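Local coordinates for putative pilus assembly-related protein (Burkholderia pseudomallei, PDB 4DAD) that is thought to take part in pilus assembly, its CheY-like receiver domain forming one part of a longer protein that may bind and hydrolyse ATP, at residues V52-A55 with A56-V59. Sequence-based numbering, arbitrary orientation.
Sequences VGRA and AQIV. With SO4 (sulfate ion), chain B.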
ATOM      1  N   VAL A  52     -16.809   0.485  16.757  1.00 40.06           N
ATOM      2  CA  VAL A  52     -17.256  -0.902  16.722  1.00 40.96           C
ATOM      3  C   VAL A  52     -17.722  -1.256  15.319  1.00 49.99           C
ATOM      4  O   VAL A  52     -18.083  -2.413  15.067  1.00 52.48           O
ATOM      5  CB  VAL A  52     -18.355  -1.274  17.763  1.00 43.20           C
ATOM      6  CG1 VAL A  52     -17.798  -1.320  19.179  1.00 42.03           C
ATOM      7  CG2 VAL A  52     -19.574  -0.364  17.650  1.00 42.46           C
ATOM      8  N   GLY A  53     -17.776  -0.256  14.448  1.00 46.81           N
ATOM      9  CA  GLY A  53     -18.244  -0.432  13.082  1.00 48.07           C
ATOM     10  C   GLY A  53     -17.370  -1.298  12.207  1.00 54.11           C
ATOM     11  O   GLY A  53     -16.202  -1.554  12.515  1.00 53.96           O
ATOM     12  N   ARG A  54     -17.955  -1.791  11.123  1.00 54.09           N
ATOM     13  CA  ARG A  54     -17.232  -2.579  10.117  1.00 55.13           C
ATOM     14  C   ARG A  54     -16.823  -1.619   9.012  1.00 56.91           C
ATOM     15  O   ARG A  54     -17.398  -0.518   8.916  1.00 56.61           O
ATOM     16  CB  ARG A  54     -18.077  -3.767   9.585  1.00 58.87           C
ATOM     17  CG  ARG A  54     -19.584  -3.517   9.569  1.00 72.46           C
ATOM     18  CD  ARG A  54     -20.425  -4.726   9.183  1.00 79.31           C
ATOM     19  NE  ARG A  54     -21.842  -4.361   9.125  1.00 79.69           N
ATOM     20  CZ  ARG A  54     -22.487  -4.023   8.009  1.00100.22           C
ATOM     21  NH1 ARG A  54     -21.860  -4.042   6.838  1.00 88.67           N
ATOM     22  NH2 ARG A  54     -23.769  -3.685   8.052  1.00 90.44           N
ATOM     23  N   ALA A  55     -15.843  -2.019   8.177  1.00 51.31           N
ATOM     24  CA  ALA A  55     -15.348  -1.192   7.073  1.00 49.30           C
ATOM     25  C   ALA A  55     -16.484  -0.708   6.148  1.00 54.53           C
ATOM     26  O   ALA A  55     -16.422   0.420   5.693  1.00 54.86           O
ATOM     27  CB  ALA A  55     -14.309  -1.947   6.276  1.00 50.27           C
ATOM     28  N   ALA A  56     -17.549  -1.502   5.953  1.00 52.62           N
ATOM     29  CA  ALA A  56     -18.690  -1.129   5.106  1.00 54.79           C
ATOM     30  C   ALA A  56     -19.555   0.014   5.718  1.00 60.10           C
ATOM     31  O   ALA A  56     -20.239   0.738   4.991  1.00 61.08           O
ATOM     32  CB  ALA A  56     -19.544  -2.348   4.823  1.00 57.57           C
ATOM     33  N   GLN A  57     -19.503   0.184   7.043  1.00 55.83           N
ATOM     34  CA  GLN A  57     -20.219   1.258   7.724  1.00 54.58           C
ATOM     35  C   GLN A  57     -19.336   2.530   7.810  1.00 54.01           C
ATOM     36  O   GLN A  57     -19.821   3.643   7.584  1.00 54.06           O
ATOM     37  CB  GLN A  57     -20.622   0.794   9.110  1.00 55.12           C
ATOM     38  CG  GLN A  57     -21.604  -0.350   9.115  1.00 56.76           C
ATOM     39  CD  GLN A  57     -21.889  -0.774  10.524  1.00 63.72           C
ATOM     40  OE1 GLN A  57     -20.986  -1.047  11.322  1.00 56.34           O
ATOM     41  NE2 GLN A  57     -23.151  -0.790  10.873  1.00 54.89           N
ATOM     42  N   ILE A  58     -18.039   2.339   8.094  1.00 46.16           N
ATOM     43  CA  ILE A  58     -17.043   3.393   8.197  1.00 45.80           C
ATOM     44  C   ILE A  58     -16.982   4.245   6.888  1.00 57.51           C
ATOM     45  O   ILE A  58     -17.009   5.476   6.991  1.00 57.33           O
ATOM     46  CB  ILE A  58     -15.668   2.763   8.575  1.00 46.56           C
ATOM     47  CG1 ILE A  58     -15.709   2.146   9.987  1.00 46.00           C
ATOM     48  CG2 ILE A  58     -14.544   3.764   8.478  1.00 44.62           C
ATOM     49  CD1 ILE A  58     -14.492   1.218  10.327  1.00 53.26           C
ATOM     50  N   VAL A  59     -16.955   3.601   5.681  1.00 58.98           N
ATOM     51  CA  VAL A  59     -16.884   4.277   4.363  1.00 61.73           C
ATOM     52  C   VAL A  59     -17.986   5.346   4.218  1.00 68.28           C
ATOM     53  O   VAL A  59     -17.744   6.389   3.601  1.00 70.51           O
ATOM     54  CB  VAL A  59     -16.925   3.335   3.112  1.00 68.63           C
ATOM     55  CG1 VAL A  59     -16.272   4.001   1.903  1.00 68.90           C
ATOM     56  CG2 VAL A  59     -16.256   1.999   3.368  1.00 68.31           C
TER
HETATM   57  S   SO4 B 201     -25.021   2.657   9.474  1.00119.85           S
HETATM   58  O1  SO4 B 201     -24.353   2.864   8.186  1.00120.70           O
HETATM   59  O2  SO4 B 201     -24.093   3.010  10.559  1.00119.40           O
HETATM   60  O3  SO4 B 201     -26.227   3.501   9.575  1.00118.17           O
HETATM   61  O4  SO4 B 201     -25.396   1.236   9.563  1.00120.57           O
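The first turn of the short helix 55-58, which follows strand 47-51 in this CheY-like receiver domain, is closed at its N-terminus by Arg54 and Gln57. Arg54 is the N-cap, and the side chain of Gln57, three residues on, folds back so that OE1 accepts a hydrogen bond from Arg54 N at 3.1 Å. This bond returns from helix to cap residue as in a capping box, although Arg54 offers its backbone carbonyl and not a side chain in exchange. The N-H points almost straight at OE1 and meets a lone pair in the amide plane. Gln57 reaches back because CG lies beside its own backbone N (chi1 -64°) and the chain then runs extended. Its amide is thereby laid against the Arg54 guanidinium, the two planes stacked only 15° apart. Gln57 CG sits 3.9 Å above the centre of the guanidinium. Arg54 NH1 also approaches Ala56 CB at 3.5 Å. Two amides grip Arg54 O: Ile58 N at 3.0 Å, nearly in line with the carbonyl, and Gln57 N at 2.9 Å, from well above its plane. Ile58 CG1 packs beside this doubly bonded oxygen. Ala55 and Ile58 face helix 80-92, touching Ile86 and Leu89 respectively, while Ala56 N, in the first turn of helix 55-58, donates a hydrogen bond to Glu82 of helix 80-92. The other end of the Gln57 amide turns to a sulfate, probably from the crystallisation liquor and also bound by Arg61: Gln57 NE2 donates to sulfate O4 across 3.3 Å, with the N-H bent at 142°.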